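Local structure of tumor necrosis factor-inducible protein TSG-6 (Homo sapiens, 2PF5) at residues A[48-59]-A[78-89]. The protein transfers heavy chains from inter-alpha-inhibitor onto hyaluronan during matrix remodelling, and binds hyaluronan and other matrix components through the Link module described here. Sequence-based numbering, arbitrary orientation.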
ATOM      1  N   ALA A  48       1.301   7.860   3.699  1.00 20.66           N
ATOM      2  CA  ALA A  48       1.328   6.722   4.623  1.00 20.79           C
ATOM      3  C   ALA A  48       1.900   5.509   3.926  1.00 20.68           C
ATOM      4  O   ALA A  48       1.333   5.012   2.933  1.00 20.59           O
ATOM      5  CB  ALA A  48      -0.094   6.417   5.170  1.00 20.80           C
ATOM      6  N   ALA A  49       3.023   5.012   4.445  1.00 20.01           N
ATOM      7  CA  ALA A  49       3.678   3.861   3.852  1.00 19.35           C
ATOM      8  C   ALA A  49       2.756   2.649   4.025  1.00 19.27           C
ATOM      9  O   ALA A  49       2.185   2.444   5.112  1.00 20.69           O
ATOM     10  CB  ALA A  49       5.037   3.620   4.547  1.00 19.49           C
ATOM     11  N   GLY A  50       2.632   1.848   2.979  1.00 18.66           N
ATOM     12  CA  GLY A  50       1.845   0.634   3.027  1.00 19.16           C
ATOM     13  C   GLY A  50       2.456  -0.517   2.261  1.00 19.71           C
ATOM     14  O   GLY A  50       3.140  -0.310   1.267  1.00 19.59           O
ATOM     15  N   TRP A  51       2.144  -1.738   2.705  1.00 20.38           N
ATOM     16  CA  TRP A  51       2.425  -2.952   1.949  1.00 20.32           C
ATOM     17  C   TRP A  51       1.712  -2.967   0.581  1.00 20.80           C
ATOM     18  O   TRP A  51       0.560  -2.521   0.440  1.00 20.75           O
ATOM     19  CB  TRP A  51       1.985  -4.199   2.732  1.00 19.40           C
ATOM     20  CG  TRP A  51       2.752  -4.431   4.024  1.00 20.14           C
ATOM     21  CD1 TRP A  51       2.308  -4.212   5.303  1.00 18.15           C
ATOM     22  CD2 TRP A  51       4.086  -4.957   4.137  1.00 17.43           C
ATOM     23  NE1 TRP A  51       3.306  -4.566   6.211  1.00 18.34           N
ATOM     24  CE2 TRP A  51       4.399  -5.024   5.511  1.00 19.32           C
ATOM     25  CE3 TRP A  51       5.045  -5.376   3.199  1.00 17.30           C
ATOM     26  CZ2 TRP A  51       5.641  -5.519   5.987  1.00 16.94           C
ATOM     27  CZ3 TRP A  51       6.304  -5.836   3.663  1.00 18.43           C
ATOM     28  CH2 TRP A  51       6.576  -5.911   5.055  1.00 17.83           C
ATOM     29  N   MET A  52       2.414  -3.516  -0.400  1.00 20.64           N
ATOM     30  CA  MET A  52       1.857  -3.742  -1.727  1.00 21.82           C
ATOM     31  C   MET A  52       2.370  -5.068  -2.253  1.00 20.73           C
ATOM     32  O   MET A  52       3.057  -5.787  -1.534  1.00 21.04           O
ATOM     33  CB  MET A  52       2.139  -2.530  -2.650  1.00 21.54           C
ATOM     34  CG  MET A  52       3.577  -2.422  -3.131  1.00 23.85           C
ATOM     35  SD  MET A  52       3.965  -0.855  -4.006  1.00 25.30           S
ATOM     36  CE  MET A  52       4.210   0.155  -2.616  1.00 12.77           C
ATOM     37  N   ALA A  53       2.041  -5.414  -3.500  1.00 20.30           N
ATOM     38  CA  ALA A  53       2.390  -6.718  -4.031  1.00 20.44           C
ATOM     39  C   ALA A  53       3.901  -7.000  -3.898  1.00 19.62           C
ATOM     40  O   ALA A  53       4.752  -6.106  -3.988  1.00 19.32           O
ATOM     41  CB  ALA A  53       1.953  -6.852  -5.467  1.00 20.27           C
ATOM     42  N   LYS A  54       4.209  -8.263  -3.647  1.00 19.18           N
ATOM     43  CA  LYS A  54       5.586  -8.747  -3.584  1.00 22.19           C
ATOM     44  C   LYS A  54       6.306  -8.387  -2.283  1.00 20.93           C
ATOM     45  O   LYS A  54       7.480  -8.642  -2.135  1.00 21.66           O
ATOM     46  CB  LYS A  54       6.396  -8.261  -4.785  1.00 21.24           C
ATOM     47  CG  LYS A  54       6.043  -8.899  -6.099  1.00 24.43           C
ATOM     48  CD  LYS A  54       7.011  -8.481  -7.180  1.00 25.40           C
ATOM     49  CE  LYS A  54       8.354  -9.211  -7.043  1.00 32.38           C
ATOM     50  NZ  LYS A  54       9.582  -8.433  -7.450  1.00 29.02           N
ATOM     51  N   GLY A  55       5.582  -7.781  -1.357  1.00 21.61           N
ATOM     52  CA  GLY A  55       6.147  -7.289  -0.122  1.00 20.93           C
ATOM     53  C   GLY A  55       6.917  -5.982  -0.189  1.00 19.63           C
ATOM     54  O   GLY A  55       7.678  -5.672   0.696  1.00 17.42           O
ATOM     55  N   ARG A  56       6.714  -5.210  -1.246  1.00 17.08           N
ATOM     56  CA  ARG A  56       7.160  -3.830  -1.273  1.00 17.82           C
ATOM     57  C   ARG A  56       6.378  -2.942  -0.308  1.00 17.58           C
ATOM     58  O   ARG A  56       5.225  -3.197  -0.057  1.00 19.30           O
ATOM     59  CB  ARG A  56       7.053  -3.272  -2.686  1.00 16.15           C
ATOM     60  CG  ARG A  56       7.889  -2.039  -2.928  1.00 18.15           C
ATOM     61  CD  ARG A  56       8.004  -1.629  -4.379  1.00 16.17           C
ATOM     62  NE  ARG A  56       8.672  -2.627  -5.185  1.00 17.62           N
ATOM     63  CZ  ARG A  56       9.966  -2.835  -5.158  1.00 18.96           C
ATOM     64  NH1 ARG A  56      10.732  -2.086  -4.398  1.00 15.31           N
ATOM     65  NH2 ARG A  56      10.498  -3.770  -5.910  1.00 17.86           N
ATOM     66  N   VAL A  57       7.009  -1.892   0.205  1.00 17.36           N
ATOM     67  CA  VAL A  57       6.311  -0.908   0.999  1.00 17.19           C
ATOM     68  C   VAL A  57       6.589   0.433   0.334  1.00 17.50           C
ATOM     69  O   VAL A  57       7.689   0.698  -0.094  1.00 17.13           O
ATOM     70  CB  VAL A  57       6.790  -0.917   2.453  1.00 18.09           C
ATOM     71  CG1 VAL A  57       6.245   0.307   3.238  1.00 15.92           C
ATOM     72  CG2 VAL A  57       6.349  -2.221   3.146  1.00 16.82           C
ATOM     73  N   GLY A  58       5.586   1.293   0.250  1.00 19.16           N
ATOM     74  CA  GLY A  58       5.859   2.623  -0.271  1.00 19.23           C
ATOM     75  C   GLY A  58       4.607   3.465  -0.158  1.00 19.48           C
ATOM     76  O   GLY A  58       3.634   3.075   0.490  1.00 18.67           O
ATOM     77  N   TYR A  59       4.639   4.639  -0.775  1.00 19.04           N
ATOM     78  CA  TYR A  59       3.426   5.485  -0.738  1.00 19.24           C
ATOM     79  C   TYR A  59       3.452   6.505  -1.852  1.00 19.04           C
ATOM     80  O   TYR A  59       4.523   6.960  -2.232  1.00 19.47           O
ATOM     81  CB  TYR A  59       3.249   6.188   0.613  1.00 19.23           C
ATOM     82  CG  TYR A  59       4.373   7.096   1.067  1.00 20.60           C
ATOM     83  CD1 TYR A  59       4.317   8.479   0.843  1.00 20.12           C
ATOM     84  CD2 TYR A  59       5.458   6.593   1.795  1.00 21.24           C
ATOM     85  CE1 TYR A  59       5.330   9.337   1.297  1.00 22.48           C
ATOM     86  CE2 TYR A  59       6.488   7.456   2.256  1.00 22.46           C
ATOM     87  CZ  TYR A  59       6.408   8.810   2.003  1.00 22.53           C
ATOM     88  OH  TYR A  59       7.398   9.652   2.449  1.00 22.87           O
ATOM     89  N   TYR A  78      10.078   2.185  -0.157  1.00 16.69           N
ATOM     90  CA  TYR A  78      10.802   1.656   1.013  1.00 17.66           C
ATOM     91  C   TYR A  78      11.341   0.255   0.696  1.00 16.97           C
ATOM     92  O   TYR A  78      11.926  -0.412   1.552  1.00 17.08           O
ATOM     93  CB  TYR A  78       9.869   1.581   2.231  1.00 18.75           C
ATOM     94  CG  TYR A  78       9.584   2.895   2.950  1.00 20.42           C
ATOM     95  CD1 TYR A  78      10.021   4.128   2.452  1.00 21.84           C
ATOM     96  CD2 TYR A  78       8.840   2.889   4.131  1.00 22.31           C
ATOM     97  CE1 TYR A  78       9.759   5.312   3.139  1.00 22.45           C
ATOM     98  CE2 TYR A  78       8.545   4.065   4.802  1.00 22.22           C
ATOM     99  CZ  TYR A  78       9.004   5.266   4.310  1.00 22.47           C
ATOM    100  OH  TYR A  78       8.723   6.426   5.028  1.00 22.73           O
ATOM    101  N   GLY A  79      11.159  -0.185  -0.551  1.00 17.18           N
ATOM    102  CA  GLY A  79      11.702  -1.461  -1.007  1.00 17.01           C
ATOM    103  C   GLY A  79      10.922  -2.711  -0.615  1.00 16.06           C
ATOM    104  O   GLY A  79      10.021  -2.664   0.196  1.00 16.06           O
ATOM    105  N   ILE A  80      11.311  -3.853  -1.179  1.00 15.85           N
ATOM    106  CA  ILE A  80      10.742  -5.117  -0.697  1.00 15.85           C
ATOM    107  C   ILE A  80      11.479  -5.434   0.607  1.00 16.08           C
ATOM    108  O   ILE A  80      12.715  -5.582   0.599  1.00 15.72           O
ATOM    109  CB  ILE A  80      10.922  -6.233  -1.713  1.00 16.33           C
ATOM    110  CG1 ILE A  80      10.064  -5.933  -2.974  1.00 16.10           C
ATOM    111  CG2 ILE A  80      10.552  -7.618  -1.071  1.00 17.35           C
ATOM    112  CD1 ILE A  80      10.502  -6.799  -4.136  1.00 18.19           C
ATOM    113  N   ARG A  81      10.702  -5.506   1.685  1.00 15.88           N
ATOM    114  CA  ARG A  81      11.184  -5.582   3.070  1.00 16.49           C
ATOM    115  C   ARG A  81      11.587  -7.005   3.404  1.00 16.74           C
ATOM    116  O   ARG A  81      10.828  -7.951   3.181  1.00 17.26           O
ATOM    117  CB  ARG A  81      10.094  -5.124   4.043  1.00 16.56           C
ATOM    118  CG  ARG A  81       9.409  -3.729   3.651  1.00 15.37           C
ATOM    119  CD  ARG A  81      10.418  -2.594   3.601  1.00 16.08           C
ATOM    120  NE  ARG A  81      11.126  -2.429   4.865  1.00 15.63           N
ATOM    121  CZ  ARG A  81      12.317  -1.851   5.025  1.00 14.35           C
ATOM    122  NH1 ARG A  81      12.840  -1.817   6.241  1.00 13.84           N
ATOM    123  NH2 ARG A  81      13.020  -1.346   3.997  1.00 14.53           N
ATOM    124  N   LEU A  82      12.791  -7.149   3.944  1.00 16.84           N
ATOM    125  CA  LEU A  82      13.224  -8.450   4.418  1.00 17.41           C
ATOM    126  C   LEU A  82      12.295  -8.970   5.530  1.00 17.88           C
ATOM    127  O   LEU A  82      11.884 -10.133   5.530  1.00 17.87           O
ATOM    128  CB  LEU A  82      14.678  -8.381   4.890  1.00 17.74           C
ATOM    129  CG  LEU A  82      15.081  -9.806   5.270  1.00 18.20           C
ATOM    130  CD1 LEU A  82      15.797 -10.501   4.161  1.00 17.37           C
ATOM    131  CD2 LEU A  82      15.879  -9.751   6.512  1.00 21.56           C
ATOM    132  N   ASN A  83      11.964  -8.099   6.481  1.00 18.28           N
ATOM    133  CA  ASN A  83      11.187  -8.490   7.643  1.00 18.92           C
ATOM    134  C   ASN A  83       9.709  -8.266   7.343  1.00 19.24           C
ATOM    135  O   ASN A  83       9.248  -7.122   7.353  1.00 19.52           O
ATOM    136  CB  ASN A  83      11.622  -7.680   8.861  1.00 18.24           C
ATOM    137  CG  ASN A  83      10.856  -8.023  10.115  1.00 19.35           C
ATOM    138  OD1 ASN A  83       9.971  -8.881  10.132  1.00 18.57           O
ATOM    139  ND2 ASN A  83      11.162  -7.300  11.178  1.00 22.17           N
ATOM    140  N   ARG A  84       8.994  -9.351   7.040  1.00 19.32           N
ATOM    141  CA  ARG A  84       7.538  -9.259   6.732  1.00 20.30           C
ATOM    142  C   ARG A  84       6.650  -9.094   7.954  1.00 19.82           C
ATOM    143  O   ARG A  84       5.427  -8.991   7.821  1.00 21.28           O
ATOM    144  CB  ARG A  84       7.062 -10.431   5.852  1.00 20.77           C
ATOM    145  CG  ARG A  84       7.825 -10.549   4.508  1.00 21.51           C
ATOM    146  CD  ARG A  84       7.722  -9.365   3.593  1.00 24.91           C
ATOM    147  NE  ARG A  84       8.602  -9.539   2.426  1.00 26.69           N
ATOM    148  CZ  ARG A  84       8.364 -10.354   1.394  1.00 28.33           C
ATOM    149  NH1 ARG A  84       7.242 -11.080   1.324  1.00 25.95           N
ATOM    150  NH2 ARG A  84       9.267 -10.455   0.421  1.00 25.87           N
ATOM    151  N   SER A  85       7.247  -9.029   9.135  1.00 18.93           N
ATOM    152  CA  SER A  85       6.481  -8.734  10.351  0.50 18.75           C
ATOM    153  C   SER A  85       6.560  -7.243  10.699  1.00 18.76           C
ATOM    154  O   SER A  85       6.030  -6.804  11.718  1.00 18.09           O
ATOM    155  CB  SER A  85       6.894  -9.634  11.535  0.50 18.72           C
ATOM    156  OG  SER A  85       8.133  -9.244  12.103  0.50 18.16           O
ATOM    157  N   GLU A  86       7.208  -6.452   9.833  1.00 18.20           N
ATOM    158  CA  GLU A  86       7.132  -5.005  10.015  1.00 18.22           C
ATOM    159  C   GLU A  86       5.659  -4.606   9.909  1.00 18.07           C
ATOM    160  O   GLU A  86       4.881  -5.273   9.183  1.00 19.13           O
ATOM    161  CB  GLU A  86       7.949  -4.268   8.950  1.00 17.77           C
ATOM    162  CG  GLU A  86       9.481  -4.352   9.181  1.00 17.13           C
ATOM    163  CD  GLU A  86      10.262  -3.625   8.092  1.00 17.91           C
ATOM    164  OE1 GLU A  86       9.610  -3.035   7.176  1.00 18.41           O
ATOM    165  OE2 GLU A  86      11.514  -3.655   8.127  1.00 15.05           O
ATOM    166  N   ARG A  87       5.267  -3.537  10.594  1.00 17.94           N
ATOM    167  CA  ARG A  87       3.846  -3.102  10.590  1.00 18.03           C
ATOM    168  C   ARG A  87       3.673  -1.762   9.848  1.00 17.99           C
ATOM    169  O   ARG A  87       4.271  -0.747  10.198  1.00 17.39           O
ATOM    170  CB  ARG A  87       3.275  -3.032  12.018  1.00 18.12           C
ATOM    171  CG  ARG A  87       3.302  -4.381  12.737  1.00 18.02           C
ATOM    172  CD  ARG A  87       3.024  -4.186  14.199  1.00 22.81           C
ATOM    173  NE  ARG A  87       1.607  -4.413  14.424  1.00 26.58           N
ATOM    174  CZ  ARG A  87       0.941  -4.105  15.534  1.00 28.08           C
ATOM    175  NH1 ARG A  87      -0.348  -4.397  15.595  1.00 29.68           N
ATOM    176  NH2 ARG A  87       1.534  -3.497  16.561  1.00 26.96           N
ATOM    177  N   TRP A  88       2.856  -1.794   8.799  1.00 18.25           N
ATOM    178  CA  TRP A  88       2.656  -0.644   7.930  1.00 18.52           C
ATOM    179  C   TRP A  88       1.157  -0.595   7.619  1.00 19.07           C
ATOM    180  O   TRP A  88       0.368  -1.324   8.207  1.00 18.18           O
ATOM    181  CB  TRP A  88       3.454  -0.817   6.634  1.00 18.28           C
ATOM    182  CG  TRP A  88       5.004  -0.838   6.813  1.00 18.98           C
ATOM    183  CD1 TRP A  88       5.839  -1.923   6.691  1.00 18.61           C
ATOM    184  CD2 TRP A  88       5.842   0.278   7.146  1.00 18.08           C
ATOM    185  NE1 TRP A  88       7.159  -1.542   6.891  1.00 15.47           N
ATOM    186  CE2 TRP A  88       7.188  -0.200   7.180  1.00 19.43           C
ATOM    187  CE3 TRP A  88       5.599   1.636   7.400  1.00 18.30           C
ATOM    188  CZ2 TRP A  88       8.276   0.644   7.448  1.00 19.40           C
ATOM    189  CZ3 TRP A  88       6.677   2.475   7.690  1.00 19.47           C
ATOM    190  CH2 TRP A  88       8.008   1.976   7.700  1.00 20.36           C
ATOM    191  N   ASP A  89       0.761   0.229   6.650  1.00 20.04           N
ATOM    192  CA  ASP A  89      -0.613   0.166   6.195  1.00 19.95           C
ATOM    193  C   ASP A  89      -0.687  -0.798   5.001  1.00 19.91           C
ATOM    194  O   ASP A  89       0.211  -1.635   4.803  1.00 20.17           O
ATOM    195  CB  ASP A  89      -1.114   1.592   5.881  1.00 20.25           C
ATOM    196  CG  ASP A  89      -1.314   2.433   7.133  1.00 19.78           C
ATOM    197  OD1 ASP A  89      -1.444   1.886   8.267  1.00 18.43           O
ATOM    198  OD2 ASP A  89      -1.359   3.672   6.984  1.00 20.32           O
TER
HETATM  199  O   HOH W   1       9.570   8.637   3.908  1.00 23.93           O
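E86 OE1, gripped by R81 NE and W88 NE1, fixes two side chains that press on W51 and V57. R81 reaches the carboxylate side-on, NE to OE1 (2.8 Å) and NH1 to OE2, both on syn lone pairs, whereas the W88 indole N-H meets OE1 on its anti side at 2.9 Å. R81 NH2 donates to Y78 O, so all three guanidinium nitrogens have an acceptor and its rotation is fixed. With R81 CG anti to the carbonyl carbon (chi1 -49°), CG lies against V57 CG2 at 3.4 Å; bends at chi2 and chi3 then turn the guanidinium back toward E86 and Y78 O. Branched V57 serves two rings: CG1 sits over the W88 pyrrole face, 8° off its normal, while CG2 lies over a face of W51. W88 turns its edge to that same W51 face, a T-shaped pair with planes at 75°, and the small A49 CB rests against both W88 CE3 and Y78 CE2, beside the place where those rings meet. The W51 indole N-H is bonded to L14 O and makes a weak bond to E86 O. Backbone pairing brackets this core: D89 N binds A49 O (3.0 Å) and W51 N binds D89 O in parallel register, while Y78 N to V57 O (2.8 Å) joins the antiparallel strands. Beyond, one water bridges the Y59 and Y78 hydroxyls. In this Link module, the E86–R81 pair thus holds the W88 indole and R81 chain against V57 and W51, between two strand pairings; R81 and the W88 N-H would be expected to favour ionised E86.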